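Local coordinates for protein Cys-Gly metallodipeptidase DUG1 (Saccharomyces cerevisiae, PDB 4G1P) that hydrolyses the dipeptide Cys-Gly as a zinc-dependent M20-family dipeptidase and serves as the catalytic subunit of the glutathione-degrading complex, at residues G421-T426 with V437-M442. Sequence-based numbering, arbitrary orientation.
Sequences GSIPIT and VLLLPM. With CYS (cysteine), chain E.
I423 and T426 meet L439 and V437 through branched aliphatic groups and one hydroxyl; no flat side chain takes part. I423 reaches out with its CD1 methyl, extended by a chi2 of 168°, into the fork of L439, where CD1 of I423 lies 4.2 Å from CD1 of L439 and about as near its CD2. At the second point, T426 OG1 is 3.8 Å from V437 CG1: with OG1 anti to the backbone N (chi1 177°), the hydroxyl is the atom that faces this methyl. The carbonyl O of T426 sits 4.0 Å from V437 CG2. A type I turn from I423 to T426, closed by T426 N to I423 O at 3.0 Å, brings both side chains to bear on strand 437-439 and leads into helix 426-433. This is the last strand of the six-stranded sheet, beside strand 195-198, whose I198 also touches I423 and L439; L439 also bonds through its backbone to T212. The other end of the loop serves the active site: S422 lines the pockets of the bound cysteine and glycine, and its OG is hydrogen-bonded to R216 O. S422 N comes within 3.6 Å of the cysteine O. I423 packs on D200, a ligand of one zinc. The contact is small and buried, and both its meetings are van der Waals: T426 OG1 meets a methyl, adding packing and no polar bond to V437.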
ATOM      1  N   GLY A 421      12.530  17.587  13.105  1.00 27.36           N
ATOM      2  CA  GLY A 421      11.519  17.864  12.105  1.00 23.81           C
ATOM      3  C   GLY A 421      11.886  19.049  11.238  1.00 25.76           C
ATOM      4  O   GLY A 421      12.981  19.600  11.373  1.00 28.63           O
ATOM      5  N   SER A 422      10.959  19.449  10.369  1.00 23.92           N
ATOM      6  CA  SER A 422      11.210  20.484   9.383  1.00 21.36           C
ATOM      7  C   SER A 422      10.054  21.452   9.250  1.00 27.96           C
ATOM      8  O   SER A 422       8.893  21.072   9.343  1.00 29.21           O
ATOM      9  CB  SER A 422      11.450  19.847   8.032  1.00 19.46           C
ATOM     10  OG  SER A 422      12.461  18.882   8.152  1.00 23.95           O
ATOM     11  N   ILE A 423      10.377  22.715   9.027  1.00 29.57           N
ATOM     12  CA  ILE A 423       9.368  23.685   8.652  1.00 23.43           C
ATOM     13  C   ILE A 423       9.926  24.449   7.478  1.00 24.71           C
ATOM     14  O   ILE A 423      10.483  25.506   7.636  1.00 27.50           O
ATOM     15  CB  ILE A 423       9.044  24.644   9.781  1.00 23.80           C
ATOM     16  CG1 ILE A 423       8.688  23.869  11.053  1.00 25.45           C
ATOM     17  CG2 ILE A 423       7.915  25.553   9.365  1.00 25.85           C
ATOM     18  CD1 ILE A 423       8.627  24.722  12.315  1.00 22.05           C
ATOM     19  N   PRO A 424       9.785  23.887   6.281  1.00 30.05           N
ATOM     20  CA  PRO A 424      10.348  24.391   5.029  1.00 28.67           C
ATOM     21  C   PRO A 424      10.482  25.915   4.852  1.00 27.78           C
ATOM     22  O   PRO A 424      11.579  26.307   4.457  1.00 32.55           O
ATOM     23  CB  PRO A 424       9.408  23.794   3.987  1.00 27.28           C
ATOM     24  CG  PRO A 424       9.083  22.452   4.577  1.00 27.62           C
ATOM     25  CD  PRO A 424       9.011  22.651   6.066  1.00 24.92           C
ATOM     26  N   ILE A 425       9.461  26.741   5.100  1.00 21.53           N
ATOM     27  CA  ILE A 425       9.592  28.172   4.755  1.00 26.83           C
ATOM     28  C   ILE A 425      10.331  29.029   5.763  1.00 26.39           C
ATOM     29  O   ILE A 425      10.500  30.229   5.531  1.00 27.36           O
ATOM     30  CB  ILE A 425       8.243  28.909   4.491  1.00 30.39           C
ATOM     31  CG1 ILE A 425       7.129  28.332   5.353  1.00 27.11           C
ATOM     32  CG2 ILE A 425       7.905  28.949   3.001  1.00 31.46           C
ATOM     33  CD1 ILE A 425       7.287  28.652   6.801  1.00 22.67           C
ATOM     34  N   THR A 426      10.720  28.430   6.886  1.00 23.87           N
ATOM     35  CA  THR A 426      11.389  29.155   7.945  1.00 21.43           C
ATOM     36  C   THR A 426      12.570  29.968   7.384  1.00 25.48           C
ATOM     37  O   THR A 426      12.689  31.157   7.653  1.00 27.41           O
ATOM     38  CB  THR A 426      11.827  28.218   9.085  1.00 24.17           C
ATOM     39  OG1 THR A 426      12.541  28.968  10.082  1.00 26.48           O
ATOM     40  CG2 THR A 426      12.739  27.136   8.548  1.00 35.33           C
ATOM     41  N   VAL A 437      13.850  34.786  13.158  1.00 19.94           N
ATOM     42  CA  VAL A 437      12.721  33.893  13.316  1.00 19.50           C
ATOM     43  C   VAL A 437      12.866  33.167  14.630  1.00 21.87           C
ATOM     44  O   VAL A 437      13.959  32.725  14.978  1.00 21.01           O
ATOM     45  CB  VAL A 437      12.644  32.858  12.181  1.00 21.87           C
ATOM     46  CG1 VAL A 437      11.588  31.810  12.490  1.00 21.06           C
ATOM     47  CG2 VAL A 437      12.347  33.548  10.839  1.00 21.62           C
ATOM     48  N   LEU A 438      11.762  33.071  15.368  1.00 22.05           N
ATOM     49  CA  LEU A 438      11.699  32.286  16.592  1.00 18.26           C
ATOM     50  C   LEU A 438      10.732  31.101  16.446  1.00 21.27           C
ATOM     51  O   LEU A 438       9.620  31.264  15.940  1.00 22.71           O
ATOM     52  CB  LEU A 438      11.236  33.178  17.729  1.00 17.41           C
ATOM     53  CG  LEU A 438      10.694  32.440  18.946  1.00 22.28           C
ATOM     54  CD1 LEU A 438      11.831  31.828  19.734  1.00 20.83           C
ATOM     55  CD2 LEU A 438       9.882  33.387  19.811  1.00 23.88           C
ATOM     56  N   LEU A 439      11.143  29.915  16.891  1.00 17.94           N
ATOM     57  CA  LEU A 439      10.224  28.782  16.963  1.00 20.65           C
ATOM     58  C   LEU A 439       9.759  28.523  18.389  1.00 19.09           C
ATOM     59  O   LEU A 439      10.564  28.225  19.262  1.00 18.55           O
ATOM     60  CB  LEU A 439      10.869  27.523  16.409  1.00 20.93           C
ATOM     61  CG  LEU A 439      11.403  27.620  14.996  1.00 20.17           C
ATOM     62  CD1 LEU A 439      11.828  26.251  14.570  1.00 20.52           C
ATOM     63  CD2 LEU A 439      10.354  28.179  14.071  1.00 18.64           C
ATOM     64  N   LEU A 440       8.450  28.613  18.603  1.00 19.80           N
ATOM     65  CA  LEU A 440       7.849  28.521  19.936  1.00 18.69           C
ATOM     66  C   LEU A 440       6.930  27.314  20.024  1.00 20.13           C
ATOM     67  O   LEU A 440       5.717  27.435  19.847  1.00 19.22           O
ATOM     68  CB  LEU A 440       7.005  29.769  20.210  1.00 16.75           C
ATOM     69  CG  LEU A 440       6.929  30.382  21.608  1.00 16.91           C
ATOM     70  CD1 LEU A 440       5.713  31.268  21.711  1.00 11.80           C
ATOM     71  CD2 LEU A 440       6.950  29.348  22.715  1.00 18.66           C
ATOM     72  N   PRO A 441       7.500  26.147  20.320  1.00 20.33           N
ATOM     73  CA  PRO A 441       6.738  24.891  20.387  1.00 19.01           C
ATOM     74  C   PRO A 441       5.599  24.954  21.394  1.00 18.47           C
ATOM     75  O   PRO A 441       5.776  25.395  22.522  1.00 17.97           O
ATOM     76  CB  PRO A 441       7.776  23.878  20.869  1.00 18.88           C
ATOM     77  CG  PRO A 441       8.772  24.694  21.623  1.00 22.99           C
ATOM     78  CD  PRO A 441       8.862  26.001  20.857  1.00 20.23           C
ATOM     79  N   MET A 442       4.422  24.508  20.991  1.00 19.10           N
ATOM     80  CA  MET A 442       3.349  24.409  21.950  1.00 16.78           C
ATOM     81  C   MET A 442       3.389  23.068  22.649  1.00 20.75           C
ATOM     82  O   MET A 442       3.470  23.006  23.877  1.00 23.50           O
ATOM     83  CB  MET A 442       1.994  24.598  21.289  1.00 16.90           C
ATOM     84  CG  MET A 442       0.833  24.338  22.226  1.00 13.28           C
ATOM     85  SD  MET A 442      -0.617  25.209  21.661  1.00 15.10           S
ATOM     86  CE  MET A 442      -0.415  26.800  22.474  1.00 12.11           C
TER
HETATM   87  N   CYS E 504       5.976  17.280   7.724  1.00 36.02           N
HETATM   88  CA  CYS E 504       7.026  16.784   6.856  1.00 32.93           C
HETATM   89  C   CYS E 504       8.266  16.481   7.701  1.00 23.46           C
HETATM   90  O   CYS E 504       8.761  17.339   8.430  1.00 23.01           O
HETATM   91  CB  CYS E 504       7.322  17.783   5.736  1.00 31.10           C
HETATM   92  SG  CYS E 504       8.551  17.247   4.586  1.00 49.16           S